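Local coordinates for protein C-1-tetrahydrofolate synthase, cytoplasmic, putative (PDB 4CJX) that probably interconverts folate-bound one-carbon units as a homodimeric NADP-dependent methylenetetrahydrofolate dehydrogenase and methenyltetrahydrofolate cyclohydrolase, at residues D142-L147 with V164-S169. Numbering follows the deposited sequence.
Sequences DADCLL and VPCTAS. With 9L9 ((2S)-2-[[4-[[2,4-bis(azanyl)-6-oxidanylidene-1H-pyrimidin-5-yl]carbamoylamino]phenyl]carbonylamino]pentanedioic acid), chain G.
The CB of C145 rests on the ring of P165, 3.6 Å from its CD, and this small apolar touch joins the 142-147 loop to the lead-in of helix 166-178, with no direct hydrogen bond between them. With SG anti to the backbone N (chi1 -170°), the sulfur continues along the proline, 3.7 Å from CD. On the CA and CB side of the ring, D144 O receives a CA-H...O contact from P165 CA at 3.4 Å.

D144 illustrates how a side chain that leaves its backbone away from the partner segment can still be tied to it through solvent. Its CB turns from 164-169, and chi1 of -75° sets CG beside the backbone N. Beyond CG the carboxylate forks: OD2 takes the N2A amino group of the inhibitor 9L9, while OD1 takes ring N3 at 2.8 Å, a fairly straight bond at 161°. OD1 also accepts from a water that donates to D144 O and accepts from C166 N, with 2.9 Å between the water oxygen and that N.

Behind D144, a type I turn from D142 to C145 is closed by C145 N to D142 O, and the D142 carboxylate holds what follows: OD1 uses its syn lone pair for L146 N, and OD2 is met by L147 N from above the carboxylate plane. N307 of helix 296-316 bonds to both A143 O and V164 O, bridging the segments a second time. The paired carboxylate grip on a diaminopyrimidinone belongs to the inhibitor pocket of this FolD enzyme, probably the folate site between its two domains.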
loop_
_atom_site.group_PDB
_atom_site.type_symbol
_atom_site.label_atom_id
_atom_site.label_comp_id
_atom_site.label_asym_id
_atom_site.label_seq_id
_atom_site.Cartn_x
_atom_site.Cartn_y
_atom_site.Cartn_z
ATOM N N ASP B 142 17.450 6.067 -2.535
ATOM C CA ASP B 142 16.576 5.592 -1.454
ATOM C C ASP B 142 16.640 4.052 -1.394
ATOM O O ASP B 142 15.749 3.368 -1.850
ATOM C CB ASP B 142 15.157 6.114 -1.710
ATOM C CG ASP B 142 14.107 5.519 -0.772
ATOM O OD1 ASP B 142 14.421 5.216 0.394
ATOM O OD2 ASP B 142 12.943 5.383 -1.236
ATOM N N ALA B 143 17.729 3.527 -0.836
ATOM C CA ALA B 143 17.976 2.091 -0.794
ATOM C C ALA B 143 16.948 1.319 0.056
ATOM O O ALA B 143 16.651 0.177 -0.248
ATOM C CB ALA B 143 19.378 1.828 -0.275
ATOM N N ASP B 144 16.418 1.946 1.106
ATOM C CA ASP B 144 15.382 1.318 1.914
ATOM C C ASP B 144 14.001 1.353 1.298
ATOM O O ASP B 144 13.096 0.730 1.833
ATOM C CB ASP B 144 15.275 1.970 3.277
ATOM C CG ASP B 144 16.399 1.574 4.205
ATOM O OD1 ASP B 144 16.604 0.347 4.431
ATOM O OD2 ASP B 144 17.045 2.503 4.725
ATOM N N CYS B 145 13.818 2.086 0.201
ATOM C CA CYS B 145 12.495 2.219 -0.426
ATOM C C CYS B 145 11.505 2.781 0.602
ATOM O O CYS B 145 10.421 2.250 0.827
ATOM C CB CYS B 145 12.018 0.878 -1.010
ATOM S SG CYS B 145 10.535 1.026 -2.031
ATOM N N LEU B 146 11.909 3.855 1.256
ATOM C CA LEU B 146 11.076 4.496 2.267
ATOM C C LEU B 146 10.246 5.660 1.677
ATOM O O LEU B 146 9.244 6.064 2.275
ATOM C CB LEU B 146 11.949 4.998 3.428
ATOM C CG LEU B 146 12.208 3.955 4.516
ATOM C CD1 LEU B 146 13.361 4.407 5.391
ATOM C CD2 LEU B 146 10.961 3.677 5.364
ATOM N N LEU B 147 10.658 6.178 0.516
ATOM C CA LEU B 147 10.017 7.339 -0.064
ATOM C C LEU B 147 8.692 6.920 -0.711
ATOM O O LEU B 147 8.631 5.883 -1.363
ATOM C CB LEU B 147 10.916 7.979 -1.125
ATOM C CG LEU B 147 12.135 8.792 -0.678
ATOM C CD1 LEU B 147 12.787 9.465 -1.875
ATOM C CD2 LEU B 147 11.729 9.850 0.326
ATOM N N VAL B 164 12.953 -2.312 -3.774
ATOM C CA VAL B 164 11.983 -2.878 -2.833
ATOM C C VAL B 164 12.594 -2.818 -1.416
ATOM O O VAL B 164 13.793 -3.031 -1.269
ATOM C CB VAL B 164 11.676 -4.338 -3.224
ATOM C CG1 VAL B 164 10.742 -4.980 -2.234
ATOM C CG2 VAL B 164 11.082 -4.409 -4.631
ATOM N N PRO B 165 11.781 -2.558 -0.368
ATOM C CA PRO B 165 12.374 -2.444 0.951
ATOM C C PRO B 165 13.086 -3.750 1.337
ATOM O O PRO B 165 12.648 -4.834 0.939
ATOM C CB PRO B 165 11.183 -2.156 1.867
ATOM C CG PRO B 165 10.117 -1.629 0.973
ATOM C CD PRO B 165 10.332 -2.289 -0.349
ATOM N N CYS B 166 14.193 -3.619 2.059
ATOM C CA CYS B 166 15.130 -4.716 2.219
ATOM C C CYS B 166 14.521 -5.915 2.984
ATOM O O CYS B 166 14.691 -7.070 2.570
ATOM C CB CYS B 166 16.388 -4.189 2.902
ATOM S SG CYS B 166 17.134 -2.797 2.012
ATOM N N THR B 167 13.815 -5.622 4.079
ATOM C CA THR B 167 13.230 -6.668 4.906
ATOM C C THR B 167 12.188 -7.447 4.122
ATOM O O THR B 167 12.231 -8.685 4.088
ATOM C CB THR B 167 12.615 -6.127 6.212
ATOM O OG1 THR B 167 13.595 -5.357 6.930
ATOM C CG2 THR B 167 12.148 -7.295 7.068
ATOM N N ALA B 168 11.291 -6.713 3.456
ATOM C CA ALA B 168 10.261 -7.324 2.606
ATOM C C ALA B 168 10.915 -8.165 1.548
ATOM O O ALA B 168 10.513 -9.292 1.286
ATOM C CB ALA B 168 9.398 -6.267 1.952
ATOM N N SER B 169 11.951 -7.606 0.949
ATOM C CA SER B 169 12.687 -8.327 -0.058
ATOM C C SER B 169 13.305 -9.663 0.447
ATOM O O SER B 169 13.306 -10.669 -0.265
ATOM C CB SER B 169 13.766 -7.418 -0.556
ATOM O OG SER B 169 14.323 -7.958 -1.696
HETATM N N2A 9L9 G . 16.603 2.348 7.595
HETATM N N1 9L9 G . 16.147 0.797 9.394
HETATM C C2 9L9 G . 16.448 0.973 8.086
HETATM N N3 9L9 G . 16.597 -0.091 7.199
HETATM C C4 9L9 G . 16.416 -1.337 7.815
HETATM O O4A 9L9 G . 16.541 -2.259 7.025
HETATM N N5A 9L9 G . 16.098 -2.812 9.728
HETATM C C5 9L9 G . 16.092 -1.549 9.162
HETATM C C6 9L9 G . 15.988 -0.432 9.930
HETATM N N7 9L9 G . 15.656 -0.552 11.350
HETATM O O8A 9L9 G . 18.312 -3.239 9.384
HETATM N N9 9L9 G . 17.038 -4.741 10.474
HETATM C C1B 9L9 G . 17.965 -5.723 10.682
HETATM C C2B 9L9 G . 17.613 -6.765 11.563
HETATM C C3B 9L9 G . 18.493 -7.807 11.861
HETATM C C4B 9L9 G . 19.767 -7.851 11.290
HETATM C C5B 9L9 G . 20.103 -6.836 10.366
HETATM C C6B 9L9 G . 19.226 -5.783 10.074
HETATM C C7B 9L9 G . 20.687 -9.026 11.566
HETATM O O7B 9L9 G . 21.468 -9.328 10.696
HETATM C CAW 9L9 G . 17.227 -3.550 9.848
HETATM N N 9L9 G . 20.594 -9.775 12.687
HETATM C CA 9L9 G . 21.368 -10.980 12.960
HETATM C C 9L9 G . 20.464 -12.172 12.751
HETATM O OXT 9L9 G . 19.244 -11.973 12.848
HETATM C CB 9L9 G . 21.857 -11.108 14.383
HETATM C CG 9L9 G . 22.056 -9.756 15.037
HETATM C CD 9L9 G . 22.892 -9.939 16.264
HETATM O OE1 9L9 G . 23.998 -10.461 16.133
HETATM O OE2 9L9 G . 22.443 -9.564 17.357
HETATM O O 9L9 G . 20.930 -13.312 12.515
HETATM O O HOH W 1 14.273 -1.112 3.510
#